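Local coordinates for protein BCAM1869 (Burkholderia cenocepacia, PDB 4O2H) that probably acts as a transcriptional regulator of quorum sensing, as a homolog of RsaM, and associates with a second copy of itself, at residues A[43-48]-A[53-58]; A[59-64]-A[130-135]; A[79-84]-A[90-95]. One frame throughout, in Å; residues are numbered along the deposited sequence.

Contact 1. Residues A[43-48]-A[53-58]; sequences SLLAEL and IDARLA
Leu45 and Leu48, one turn apart on the inner side of helix 42-50, close over Ala58 of strand 55-65. This is a helix-to-strand connection folded back on itself: the chain leaves the helix, turns, and runs beneath it as a strand of the antiparallel four-stranded sheet. The methyl group of Ala58 is the centre of the contact, touched by all three leucines. Its CB sits 3.7 Å from Leu45 CA, nearly against the helix backbone, and Leu48 CD1 reaches it from the next turn at 3.8 Å. Leu44 completes the pocket, with CG and CD2 both about 4.0 Å from Ala58 CB. So small a side chain lets the strand come close, the CA atoms of Leu45 and Ala58 being 4.9 Å apart.

Leu45 reaches on toward Ala55 and Arg56. With CG anti to the backbone N (chi1 174°), it lays Leu45 CD1 3.9 Å from Ala55 CB, while its CD2 lies beside the carbonyl oxygen of Arg56. Leu48 divides its branches differently: CD1 serves Ala58, and Leu48 CD2 lies 3.8 Å from Ile53 CD1, the two side chains passing at a slant.

Further out, Arg49 NE donates to the carbonyl oxygen of Ala55, and a salt bridge from Arg84 holds Asp54, the centre of an inverse gamma turn. Leu48 and Ile53 also rest on Tyr81 of strand 74-83, which ties the connection to the next strand. The loop between helix and strand is closed by Ile53 N donating to Leu48 O at 3.0 Å, with an angle of 157° at the hydrogen and the nitrogen lying above the carbonyl plane.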
ATOM      1  N   SER A  43      -9.009  10.524  -2.558  1.00 47.24           N
ATOM      2  CA  SER A  43      -8.203  11.719  -2.335  1.00 48.82           C
ATOM      3  C   SER A  43      -7.164  11.881  -3.469  1.00 50.83           C
ATOM      4  O   SER A  43      -6.995  12.984  -3.962  1.00 53.54           O
ATOM      5  CB  SER A  43      -7.522  11.648  -0.977  1.00 55.30           C
ATOM      6  OG  SER A  43      -6.575  12.696  -0.853  1.00 72.47           O
ATOM      7  N   LEU A  44      -6.523  10.795  -3.909  1.00 43.98           N
ATOM      8  CA  LEU A  44      -5.604  10.808  -5.043  1.00 42.99           C
ATOM      9  C   LEU A  44      -6.363  11.141  -6.338  1.00 47.93           C
ATOM     10  O   LEU A  44      -5.887  11.969  -7.123  1.00 46.89           O
ATOM     11  CB  LEU A  44      -4.874   9.467  -5.183  1.00 40.95           C
ATOM     12  CG  LEU A  44      -3.962   9.280  -6.442  1.00 43.76           C
ATOM     13  CD1 LEU A  44      -2.820  10.287  -6.465  1.00 43.21           C
ATOM     14  CD2 LEU A  44      -3.413   7.870  -6.506  1.00 42.59           C
ATOM     15  N   LEU A  45      -7.561  10.525  -6.524  1.00 44.66           N
ATOM     16  CA  LEU A  45      -8.413  10.714  -7.691  1.00 45.38           C
ATOM     17  C   LEU A  45      -8.780  12.215  -7.867  1.00 51.87           C
ATOM     18  O   LEU A  45      -8.677  12.742  -8.978  1.00 50.26           O
ATOM     19  CB  LEU A  45      -9.693   9.824  -7.613  1.00 45.12           C
ATOM     20  CG  LEU A  45     -10.727  10.068  -8.755  1.00 50.03           C
ATOM     21  CD1 LEU A  45     -10.145   9.685 -10.138  1.00 48.27           C
ATOM     22  CD2 LEU A  45     -12.029   9.335  -8.518  1.00 47.37           C
ATOM     23  N   ALA A  46      -9.177  12.885  -6.772  1.00 50.25           N
ATOM     24  CA  ALA A  46      -9.498  14.313  -6.829  1.00 52.63           C
ATOM     25  C   ALA A  46      -8.233  15.107  -7.137  1.00 58.14           C
ATOM     26  O   ALA A  46      -8.283  16.081  -7.894  1.00 59.31           O
ATOM     27  CB  ALA A  46     -10.120  14.791  -5.513  1.00 54.31           C
ATOM     28  N   GLU A  47      -7.113  14.679  -6.545  1.00 52.05           N
ATOM     29  CA  GLU A  47      -5.815  15.298  -6.679  1.00 54.41           C
ATOM     30  C   GLU A  47      -5.364  15.313  -8.158  1.00 58.32           C
ATOM     31  O   GLU A  47      -4.974  16.367  -8.648  1.00 59.37           O
ATOM     32  CB  GLU A  47      -4.835  14.550  -5.783  1.00 56.80           C
ATOM     33  CG  GLU A  47      -3.471  15.189  -5.600  1.00 76.38           C
ATOM     34  CD  GLU A  47      -2.578  14.330  -4.725  1.00100.21           C
ATOM     35  OE1 GLU A  47      -2.815  14.278  -3.495  1.00 96.78           O
ATOM     36  OE2 GLU A  47      -1.669  13.672  -5.278  1.00 93.78           O
ATOM     37  N   LEU A  48      -5.459  14.164  -8.867  1.00 53.31           N
ATOM     38  CA  LEU A  48      -5.109  14.015 -10.286  1.00 51.19           C
ATOM     39  C   LEU A  48      -6.031  14.870 -11.169  1.00 56.72           C
ATOM     40  O   LEU A  48      -5.553  15.533 -12.096  1.00 56.17           O
ATOM     41  CB  LEU A  48      -5.207  12.541 -10.711  1.00 49.67           C
ATOM     42  CG  LEU A  48      -4.192  11.533 -10.140  1.00 52.17           C
ATOM     43  CD1 LEU A  48      -4.669  10.152 -10.340  1.00 50.76           C
ATOM     44  CD2 LEU A  48      -2.832  11.636 -10.813  1.00 52.08           C
ATOM     45  N   ILE A  53      -5.738  15.708 -15.089  1.00 54.33           N
ATOM     46  CA  ILE A  53      -5.713  14.317 -15.540  1.00 52.32           C
ATOM     47  C   ILE A  53      -7.174  13.851 -15.558  1.00 57.64           C
ATOM     48  O   ILE A  53      -7.850  13.947 -14.528  1.00 56.77           O
ATOM     49  CB  ILE A  53      -4.768  13.445 -14.657  1.00 53.80           C
ATOM     50  CG1 ILE A  53      -3.291  13.766 -14.977  1.00 55.79           C
ATOM     51  CG2 ILE A  53      -5.035  11.944 -14.803  1.00 51.42           C
ATOM     52  CD1 ILE A  53      -2.401  13.917 -13.794  1.00 64.77           C
ATOM     53  N   ASP A  54      -7.669  13.371 -16.727  1.00 54.73           N
ATOM     54  CA  ASP A  54      -9.032  12.853 -16.851  1.00 54.52           C
ATOM     55  C   ASP A  54      -9.079  11.363 -16.402  1.00 55.55           C
ATOM     56  O   ASP A  54      -9.103  10.442 -17.231  1.00 53.17           O
ATOM     57  CB  ASP A  54      -9.600  13.036 -18.282  1.00 57.76           C
ATOM     58  CG  ASP A  54     -11.116  12.861 -18.352  1.00 73.17           C
ATOM     59  OD1 ASP A  54     -11.773  12.916 -17.282  1.00 75.03           O
ATOM     60  OD2 ASP A  54     -11.645  12.664 -19.471  1.00 80.77           O
ATOM     61  N   ALA A  55      -9.066  11.149 -15.074  1.00 50.96           N
ATOM     62  CA  ALA A  55      -9.065   9.801 -14.507  1.00 49.30           C
ATOM     63  C   ALA A  55     -10.446   9.403 -14.002  1.00 52.77           C
ATOM     64  O   ALA A  55     -11.133  10.188 -13.351  1.00 51.33           O
ATOM     65  CB  ALA A  55      -8.041   9.693 -13.384  1.00 49.06           C
ATOM     66  N   ARG A  56     -10.840   8.171 -14.318  1.00 51.27           N
ATOM     67  CA  ARG A  56     -12.094   7.573 -13.859  1.00 52.78           C
ATOM     68  C   ARG A  56     -11.947   7.086 -12.418  1.00 54.26           C
ATOM     69  O   ARG A  56     -12.844   7.271 -11.608  1.00 53.52           O
ATOM     70  CB  ARG A  56     -12.434   6.381 -14.756  1.00 55.00           C
ATOM     71  CG  ARG A  56     -13.429   6.694 -15.842  1.00 62.79           C
ATOM     72  CD  ARG A  56     -13.461   5.543 -16.831  1.00 60.72           C
ATOM     73  NE  ARG A  56     -13.998   4.326 -16.227  1.00 57.55           N
ATOM     74  CZ  ARG A  56     -13.811   3.116 -16.731  1.00 72.07           C
ATOM     75  NH1 ARG A  56     -13.112   2.955 -17.848  1.00 60.22           N
ATOM     76  NH2 ARG A  56     -14.310   2.050 -16.115  1.00 57.09           N
ATOM     77  N   LEU A  57     -10.817   6.395 -12.138  1.00 48.71           N
ATOM     78  CA  LEU A  57     -10.466   5.839 -10.833  1.00 47.40           C
ATOM     79  C   LEU A  57      -8.985   6.049 -10.565  1.00 49.24           C
ATOM     80  O   LEU A  57      -8.193   6.136 -11.513  1.00 48.25           O
ATOM     81  CB  LEU A  57     -10.751   4.316 -10.766  1.00 46.96           C
ATOM     82  CG  LEU A  57     -12.151   3.751 -10.975  1.00 52.94           C
ATOM     83  CD1 LEU A  57     -12.061   2.226 -11.117  1.00 52.68           C
ATOM     84  CD2 LEU A  57     -13.096   4.110  -9.793  1.00 55.87           C
ATOM     85  N   ALA A  58      -8.602   6.041  -9.282  1.00 42.98           N
ATOM     86  CA  ALA A  58      -7.226   6.097  -8.867  1.00 41.60           C
ATOM     87  C   ALA A  58      -7.069   5.303  -7.603  1.00 47.03           C
ATOM     88  O   ALA A  58      -7.998   5.234  -6.788  1.00 48.87           O
ATOM     89  CB  ALA A  58      -6.786   7.534  -8.655  1.00 42.41           C
TER

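Contact 2. Residues A[59-64]-A[130-135]; sequences GYTEWH and AAVASA
Two torsions on strand 59-64 prepare the surface that meets Val132 and Ala131. Thr61 holds OG1 anti to its own backbone N, while Trp63 swings CG to the side opposite its carbonyl carbon (chi1 -70°), carrying the indole back along the strand until its N-H reaches the threonine. Trp63 NE1 donates to Thr61 OG1 at 2.9 Å. The bond is bent, 132° at the hydrogen, but the oxygen lies almost in the indole plane, which probably helps fix the rotation of the ring.

On helix 130-135 the matching group is Val132 CG2. It presses on Thr61 from across, 3.5 Å from Thr61 OG1 and 3.9 Å from Thr61 CB, the two side chains meeting at about a right angle. At the edge of the indole, near its plane, Val132 CG2 also lies 4.3 Å from Trp63 NE1.

Here helix 128-138 packs over one face of the antiparallel sheet, its segment axis 10.0 Å from that of the strand and inclined to it by 116°. Across that spacing the far end of the Trp63 indole meets Ala131 obliquely: Ala131 CB is 3.8 Å from Trp63 CZ2 and from Trp63 CH2.

The hydroxyl of Thr61 is buried but well supplied, being hydrogen-bonded also to Ser38 OG and the carbonyl oxygen of Ala37 on strand 34-40. Around the indole, Trp78 meets it at a shallow angle between the planes and His35 packs edge-to-face, while Val132 goes on to touch Trp80 and Ser38.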
ATOM      1  N   GLY A  59      -5.881   4.750  -7.401  1.00 40.07           N
ATOM      2  CA  GLY A  59      -5.633   3.991  -6.191  1.00 38.55           C
ATOM      3  C   GLY A  59      -4.224   3.492  -6.081  1.00 41.89           C
ATOM      4  O   GLY A  59      -3.339   3.888  -6.847  1.00 40.45           O
ATOM      5  N   TYR A  60      -4.058   2.570  -5.146  1.00 39.93           N
ATOM      6  CA  TYR A  60      -2.828   1.907  -4.791  1.00 39.41           C
ATOM      7  C   TYR A  60      -2.901   0.433  -5.208  1.00 44.23           C
ATOM      8  O   TYR A  60      -3.980  -0.127  -5.435  1.00 42.59           O
ATOM      9  CB  TYR A  60      -2.575   2.048  -3.262  1.00 40.54           C
ATOM     10  CG  TYR A  60      -3.374   1.068  -2.420  1.00 46.21           C
ATOM     11  CD1 TYR A  60      -2.898  -0.220  -2.171  1.00 48.73           C
ATOM     12  CD2 TYR A  60      -4.624   1.414  -1.901  1.00 48.17           C
ATOM     13  CE1 TYR A  60      -3.650  -1.144  -1.446  1.00 49.65           C
ATOM     14  CE2 TYR A  60      -5.367   0.508  -1.135  1.00 49.50           C
ATOM     15  CZ  TYR A  60      -4.889  -0.782  -0.946  1.00 59.63           C
ATOM     16  OH  TYR A  60      -5.612  -1.710  -0.236  1.00 69.29           O
ATOM     17  N   THR A  61      -1.733  -0.174  -5.307  1.00 37.80           N
ATOM     18  CA  THR A  61      -1.552  -1.596  -5.545  1.00 37.72           C
ATOM     19  C   THR A  61      -0.211  -1.985  -4.927  1.00 40.46           C
ATOM     20  O   THR A  61       0.703  -1.172  -4.887  1.00 37.07           O
ATOM     21  CB  THR A  61      -1.731  -1.987  -6.998  1.00 41.22           C
ATOM     22  OG1 THR A  61      -1.715  -3.413  -7.068  1.00 39.45           O
ATOM     23  CG2 THR A  61      -0.696  -1.351  -7.913  1.00 38.02           C
ATOM     24  N   GLU A  62      -0.181  -3.191  -4.349  1.00 39.52           N
ATOM     25  CA  GLU A  62       0.921  -3.854  -3.666  1.00 39.74           C
ATOM     26  C   GLU A  62       1.139  -5.247  -4.257  1.00 42.70           C
ATOM     27  O   GLU A  62       0.191  -6.008  -4.388  1.00 41.66           O
ATOM     28  CB  GLU A  62       0.662  -3.947  -2.143  1.00 41.13           C
ATOM     29  CG  GLU A  62       0.807  -2.609  -1.437  1.00 43.62           C
ATOM     30  CD  GLU A  62       2.123  -1.866  -1.639  1.00 56.66           C
ATOM     31  OE1 GLU A  62       3.164  -2.483  -1.978  1.00 44.71           O
ATOM     32  OE2 GLU A  62       2.106  -0.641  -1.399  1.00 43.57           O
ATOM     33  N   TRP A  63       2.387  -5.535  -4.653  1.00 37.33           N
ATOM     34  CA  TRP A  63       2.828  -6.762  -5.310  1.00 37.13           C
ATOM     35  C   TRP A  63       4.063  -7.289  -4.578  1.00 40.85           C
ATOM     36  O   TRP A  63       4.745  -6.532  -3.882  1.00 38.21           O
ATOM     37  CB  TRP A  63       3.139  -6.482  -6.821  1.00 34.71           C
ATOM     38  CG  TRP A  63       1.911  -6.198  -7.670  1.00 34.25           C
ATOM     39  CD1 TRP A  63       0.954  -5.250  -7.445  1.00 36.34           C
ATOM     40  CD2 TRP A  63       1.459  -6.966  -8.799  1.00 33.46           C
ATOM     41  NE1 TRP A  63      -0.053  -5.360  -8.372  1.00 36.41           N
ATOM     42  CE2 TRP A  63       0.237  -6.404  -9.225  1.00 37.65           C
ATOM     43  CE3 TRP A  63       2.002  -8.045  -9.527  1.00 35.21           C
ATOM     44  CZ2 TRP A  63      -0.444  -6.862 -10.370  1.00 36.17           C
ATOM     45  CZ3 TRP A  63       1.307  -8.530 -10.642  1.00 36.89           C
ATOM     46  CH2 TRP A  63       0.088  -7.958 -11.036  1.00 36.60           C
ATOM     47  N   HIS A  64       4.308  -8.592  -4.657  1.00 39.15           N
ATOM     48  CA  HIS A  64       5.471  -9.138  -3.960  1.00 39.42           C
ATOM     49  C   HIS A  64       5.979 -10.415  -4.639  1.00 45.11           C
ATOM     50  O   HIS A  64       5.290 -11.040  -5.447  1.00 44.67           O
ATOM     51  CB  HIS A  64       5.206  -9.341  -2.423  1.00 39.31           C
ATOM     52  CG  HIS A  64       4.339 -10.514  -2.013  1.00 43.24           C
ATOM     53  ND1 HIS A  64       4.033 -10.746  -0.664  1.00 45.27           N
ATOM     54  CD2 HIS A  64       3.729 -11.473  -2.763  1.00 44.53           C
ATOM     55  CE1 HIS A  64       3.250 -11.817  -0.646  1.00 45.24           C
ATOM     56  NE2 HIS A  64       3.045 -12.300  -1.880  1.00 45.49           N
ATOM     57  N   ALA A 130      -4.574  -6.158 -15.406  1.00 40.26           N
ATOM     58  CA  ALA A 130      -5.566  -7.252 -15.316  1.00 41.15           C
ATOM     59  C   ALA A 130      -5.801  -7.664 -13.840  1.00 47.52           C
ATOM     60  O   ALA A 130      -6.950  -7.744 -13.413  1.00 48.16           O
ATOM     61  CB  ALA A 130      -5.130  -8.454 -16.157  1.00 41.11           C
ATOM     62  N   ALA A 131      -4.722  -7.835 -13.046  1.00 44.00           N
ATOM     63  CA  ALA A 131      -4.887  -8.236 -11.642  1.00 43.28           C
ATOM     64  C   ALA A 131      -5.405  -7.096 -10.739  1.00 45.32           C
ATOM     65  O   ALA A 131      -6.134  -7.361  -9.787  1.00 44.66           O
ATOM     66  CB  ALA A 131      -3.598  -8.809 -11.093  1.00 43.88           C
ATOM     67  N   VAL A 132      -5.080  -5.846 -11.044  1.00 42.56           N
ATOM     68  CA  VAL A 132      -5.607  -4.710 -10.284  1.00 42.35           C
ATOM     69  C   VAL A 132      -7.135  -4.610 -10.478  1.00 47.21           C
ATOM     70  O   VAL A 132      -7.870  -4.588  -9.483  1.00 48.23           O
ATOM     71  CB  VAL A 132      -4.879  -3.397 -10.660  1.00 44.75           C
ATOM     72  CG1 VAL A 132      -5.607  -2.143 -10.152  1.00 42.92           C
ATOM     73  CG2 VAL A 132      -3.431  -3.443 -10.175  1.00 43.34           C
ATOM     74  N   ALA A 133      -7.613  -4.627 -11.730  1.00 44.55           N
ATOM     75  CA  ALA A 133      -9.060  -4.509 -12.022  1.00 43.89           C
ATOM     76  C   ALA A 133      -9.822  -5.670 -11.400  1.00 48.13           C
ATOM     77  O   ALA A 133     -10.871  -5.474 -10.795  1.00 47.14           O
ATOM     78  CB  ALA A 133      -9.293  -4.460 -13.517  1.00 44.21           C
ATOM     79  N   SER A 134      -9.244  -6.861 -11.483  1.00 46.66           N
ATOM     80  CA  SER A 134      -9.794  -8.084 -10.911  1.00 48.48           C
ATOM     81  C   SER A 134      -9.994  -7.936  -9.403  1.00 51.88           C
ATOM     82  O   SER A 134     -11.082  -8.230  -8.905  1.00 53.09           O
ATOM     83  CB  SER A 134      -8.863  -9.262 -11.206  1.00 52.01           C
ATOM     84  OG  SER A 134      -9.454 -10.485 -10.799  1.00 59.25           O
ATOM     85  N   ALA A 135      -8.963  -7.436  -8.684  1.00 46.07           N
ATOM     86  CA  ALA A 135      -9.050  -7.262  -7.233  1.00 45.11           C
ATOM     87  C   ALA A 135     -10.100  -6.216  -6.883  1.00 49.83           C
ATOM     88  O   ALA A 135     -10.818  -6.377  -5.906  1.00 49.95           O
ATOM     89  CB  ALA A 135      -7.700  -6.859  -6.666  1.00 44.17           C
TER

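Contact 3. Residues A[79-84]-A[90-95]; sequences DWYLER and VIAGGD
Strands 79-83 and 90-91 pair antiparallel, with Tyr81 and Val90 forming a hydrogen-bonded pair that exchanges two bonds, Tyr81 N to Val90 O at 3.0 Å and Val90 N to Tyr81 O at 2.9 Å, and Trp80 and Ile91 the adjoining non-hydrogen-bonded pair. One step on, Ala92 N donates to Asp79 O at 3.0 Å, tilted from the carbonyl plane, just before the chain bends through Gly93 and Gly94.

Tyr81 and Val90 carry most of the side-chain contact. Tyr81 CG stands between the backbone N and the carbonyl carbon (chi1 65°), which lays the ring alongside its cross-strand partner. Val90 CB sits over one face in a CH-pi contact, 3.8 Å from the centroid and displaced toward the rim. The two methyls spread across the phenol end: Val90 CG1 lies 3.6 Å from Tyr81 CZ and Val90 CG2 3.7 Å from Tyr81 CE1. Ala92 CB meets the ring at its edge. Beyond Tyr81, Glu83 CG comes within 4.0 Å of Val90 CG2, and Glu83 OE1 is hydrogen-bonded to Thr86 OG1.

The indole of Trp80 leads off the other face, where NE1 donates to the carbonyl oxygen of Tyr60 and the ring packs under helix 128-138. The Tyr81-Val90 pair lies on the opposite face, toward helix 42-50, in a beta hairpin of strands 74-83 and 89-98 at one side of the antiparallel sheet.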
ATOM      1  N   ASP A  79       1.056   3.808  -7.169  1.00 38.95           N
ATOM      2  CA  ASP A  79      -0.231   4.464  -7.397  1.00 39.38           C
ATOM      3  C   ASP A  79      -0.560   4.371  -8.863  1.00 43.25           C
ATOM      4  O   ASP A  79       0.329   4.483  -9.729  1.00 42.44           O
ATOM      5  CB  ASP A  79      -0.226   5.934  -6.932  1.00 41.71           C
ATOM      6  CG  ASP A  79      -0.184   6.126  -5.429  1.00 51.58           C
ATOM      7  OD1 ASP A  79      -0.384   5.130  -4.688  1.00 51.61           O
ATOM      8  OD2 ASP A  79       0.024   7.269  -4.990  1.00 61.78           O
ATOM      9  N   TRP A  80      -1.841   4.127  -9.153  1.00 40.75           N
ATOM     10  CA  TRP A  80      -2.315   4.013 -10.541  1.00 39.50           C
ATOM     11  C   TRP A  80      -3.561   4.872 -10.753  1.00 41.48           C
ATOM     12  O   TRP A  80      -4.178   5.310  -9.806  1.00 41.09           O
ATOM     13  CB  TRP A  80      -2.609   2.541 -10.909  1.00 36.95           C
ATOM     14  CG  TRP A  80      -3.604   1.919  -9.965  1.00 38.14           C
ATOM     15  CD1 TRP A  80      -3.318   1.221  -8.829  1.00 40.25           C
ATOM     16  CD2 TRP A  80      -5.038   2.068  -9.997  1.00 38.71           C
ATOM     17  NE1 TRP A  80      -4.476   0.916  -8.158  1.00 40.38           N
ATOM     18  CE2 TRP A  80      -5.548   1.430  -8.849  1.00 42.09           C
ATOM     19  CE3 TRP A  80      -5.947   2.662 -10.905  1.00 40.45           C
ATOM     20  CZ2 TRP A  80      -6.920   1.404  -8.555  1.00 42.12           C
ATOM     21  CZ3 TRP A  80      -7.303   2.632 -10.613  1.00 42.32           C
ATOM     22  CH2 TRP A  80      -7.780   2.004  -9.457  1.00 42.88           C
ATOM     23  N   TYR A  81      -3.927   5.086 -11.997  1.00 39.29           N
ATOM     24  CA  TYR A  81      -5.160   5.733 -12.369  1.00 40.36           C
ATOM     25  C   TYR A  81      -5.657   5.071 -13.618  1.00 46.10           C
ATOM     26  O   TYR A  81      -4.877   4.540 -14.423  1.00 44.35           O
ATOM     27  CB  TYR A  81      -5.102   7.279 -12.483  1.00 42.95           C
ATOM     28  CG  TYR A  81      -4.229   7.870 -13.567  1.00 46.14           C
ATOM     29  CD1 TYR A  81      -4.736   8.119 -14.838  1.00 49.25           C
ATOM     30  CD2 TYR A  81      -2.925   8.280 -13.294  1.00 47.88           C
ATOM     31  CE1 TYR A  81      -3.946   8.689 -15.834  1.00 51.24           C
ATOM     32  CE2 TYR A  81      -2.128   8.867 -14.278  1.00 49.74           C
ATOM     33  CZ  TYR A  81      -2.645   9.068 -15.548  1.00 58.38           C
ATOM     34  OH  TYR A  81      -1.876   9.660 -16.519  1.00 59.30           O
ATOM     35  N   LEU A  82      -6.971   5.082 -13.760  1.00 44.34           N
ATOM     36  CA  LEU A  82      -7.631   4.539 -14.915  1.00 43.95           C
ATOM     37  C   LEU A  82      -8.135   5.712 -15.755  1.00 48.98           C
ATOM     38  O   LEU A  82      -8.995   6.466 -15.297  1.00 49.53           O
ATOM     39  CB  LEU A  82      -8.772   3.601 -14.450  1.00 43.91           C
ATOM     40  CG  LEU A  82      -9.742   3.099 -15.524  1.00 47.78           C
ATOM     41  CD1 LEU A  82      -9.009   2.227 -16.545  1.00 45.79           C
ATOM     42  CD2 LEU A  82     -10.862   2.369 -14.879  1.00 48.73           C
ATOM     43  N   GLU A  83      -7.588   5.874 -16.987  1.00 58.80           N
ATOM     44  CA  GLU A  83      -7.991   6.944 -17.900  1.00 62.82           C
ATOM     45  C   GLU A  83      -9.418   6.747 -18.358  1.00 70.09           C
ATOM     46  O   GLU A  83      -9.838   5.609 -18.596  1.00 70.49           O
ATOM     47  CB  GLU A  83      -7.079   7.034 -19.120  1.00 64.22           C
ATOM     48  CG  GLU A  83      -5.741   7.694 -18.849  1.00 70.02           C
ATOM     49  CD  GLU A  83      -5.242   8.554 -19.994  1.00 88.76           C
ATOM     50  OE1 GLU A  83      -5.499   8.188 -21.165  1.00 84.34           O
ATOM     51  OE2 GLU A  83      -4.617   9.607 -19.717  1.00 69.50           O
ATOM     52  N   ARG A  84     -10.175   7.844 -18.424  1.00 68.28           N
ATOM     53  CA  ARG A  84     -11.553   7.813 -18.864  1.00 72.51           C
ATOM     54  C   ARG A  84     -11.619   7.512 -20.380  1.00 81.44           C
ATOM     55  O   ARG A  84     -12.334   6.597 -20.795  1.00 82.70           O
ATOM     56  CB  ARG A  84     -12.235   9.153 -18.525  1.00 73.59           C
ATOM     57  CG  ARG A  84     -13.759   9.154 -18.637  1.00 80.16           C
ATOM     58  CD  ARG A  84     -14.397  10.500 -18.265  1.00 83.24           C
ATOM     59  NE  ARG A  84     -13.774  11.103 -17.081  1.00 88.59           N
ATOM     60  CZ  ARG A  84     -14.095  10.829 -15.818  1.00 98.54           C
ATOM     61  NH1 ARG A  84     -15.081   9.977 -15.547  1.00 83.61           N
ATOM     62  NH2 ARG A  84     -13.444  11.413 -14.816  1.00 77.18           N
ATOM     63  N   VAL A  90      -2.639   3.381 -15.819  1.00 43.68           N
ATOM     64  CA  VAL A  90      -1.404   4.137 -15.860  1.00 42.96           C
ATOM     65  C   VAL A  90      -0.748   4.143 -14.477  1.00 47.56           C
ATOM     66  O   VAL A  90      -1.430   4.406 -13.489  1.00 47.60           O
ATOM     67  CB  VAL A  90      -1.671   5.622 -16.334  1.00 49.20           C
ATOM     68  CG1 VAL A  90      -0.368   6.414 -16.508  1.00 48.63           C
ATOM     69  CG2 VAL A  90      -2.526   5.703 -17.603  1.00 51.34           C
ATOM     70  N   ILE A  91       0.585   3.954 -14.426  1.00 44.42           N
ATOM     71  CA  ILE A  91       1.405   4.129 -13.231  1.00 42.61           C
ATOM     72  C   ILE A  91       1.589   5.614 -13.090  1.00 51.01           C
ATOM     73  O   ILE A  91       2.226   6.229 -13.950  1.00 53.59           O
ATOM     74  CB  ILE A  91       2.756   3.382 -13.273  1.00 43.80           C
ATOM     75  CG1 ILE A  91       2.544   1.876 -13.523  1.00 42.54           C
ATOM     76  CG2 ILE A  91       3.521   3.638 -11.930  1.00 44.33           C
ATOM     77  CD1 ILE A  91       3.762   0.983 -13.422  1.00 41.95           C
ATOM     78  N   ALA A  92       0.997   6.207 -12.045  1.00 47.95           N
ATOM     79  CA  ALA A  92       1.045   7.635 -11.782  1.00 49.17           C
ATOM     80  C   ALA A  92       2.509   8.132 -11.606  1.00 54.92           C
ATOM     81  O   ALA A  92       3.228   7.689 -10.703  1.00 53.56           O
ATOM     82  CB  ALA A  92       0.202   7.955 -10.553  1.00 49.52           C
ATOM     83  N   GLY A  93       2.939   8.999 -12.526  1.00 54.46           N
ATOM     84  CA  GLY A  93       4.280   9.589 -12.560  1.00 55.18           C
ATOM     85  C   GLY A  93       5.406   8.613 -12.870  1.00 58.11           C
ATOM     86  O   GLY A  93       6.584   8.983 -12.789  1.00 57.92           O
ATOM     87  N   GLY A  94       5.042   7.367 -13.200  1.00 53.31           N
ATOM     88  CA  GLY A  94       5.978   6.264 -13.423  1.00 51.91           C
ATOM     89  C   GLY A  94       6.690   5.914 -12.127  1.00 55.83           C
ATOM     90  O   GLY A  94       7.704   5.224 -12.156  1.00 57.51           O
ATOM     91  N   ASP A  95       6.194   6.438 -10.974  1.00 50.34           N
ATOM     92  CA  ASP A  95       6.770   6.238  -9.649  1.00 49.21           C
ATOM     93  C   ASP A  95       6.451   4.849  -9.139  1.00 51.20           C
ATOM     94  O   ASP A  95       5.306   4.429  -9.161  1.00 51.77           O
ATOM     95  CB  ASP A  95       6.265   7.290  -8.652  1.00 51.13           C
ATOM     96  CG  ASP A  95       6.779   8.692  -8.916  1.00 73.29           C
ATOM     97  OD1 ASP A  95       8.005   8.849  -9.090  1.00 78.44           O
ATOM     98  OD2 ASP A  95       5.959   9.646  -8.888  1.00 80.78           O
TER

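How the contacts relate
All three contacts meet on one antiparallel sheet of order 34-40, 55-65, 74-83, 89-98. Contact 1 comes first along the chain, and contact 2 takes up strand 55-65 where it stops, bringing in helix 128-138 from near the C-terminus. Contact 3 falls between the two halves of contact 2 in sequence. Centres of contacts 1 and 3 are about 9 Å apart, of 2 and 3 about 12 Å, and of 1 and 2 about 16 Å. Strand 74-83 joins them: Arg56 N is probably hydrogen-bonded to Leu82 O, and Trp80 N probably hydrogen-bonds to Gly59 O. The sheet thus holds a local hairpin, a local helix connection and a distant C-terminal helix in one unit.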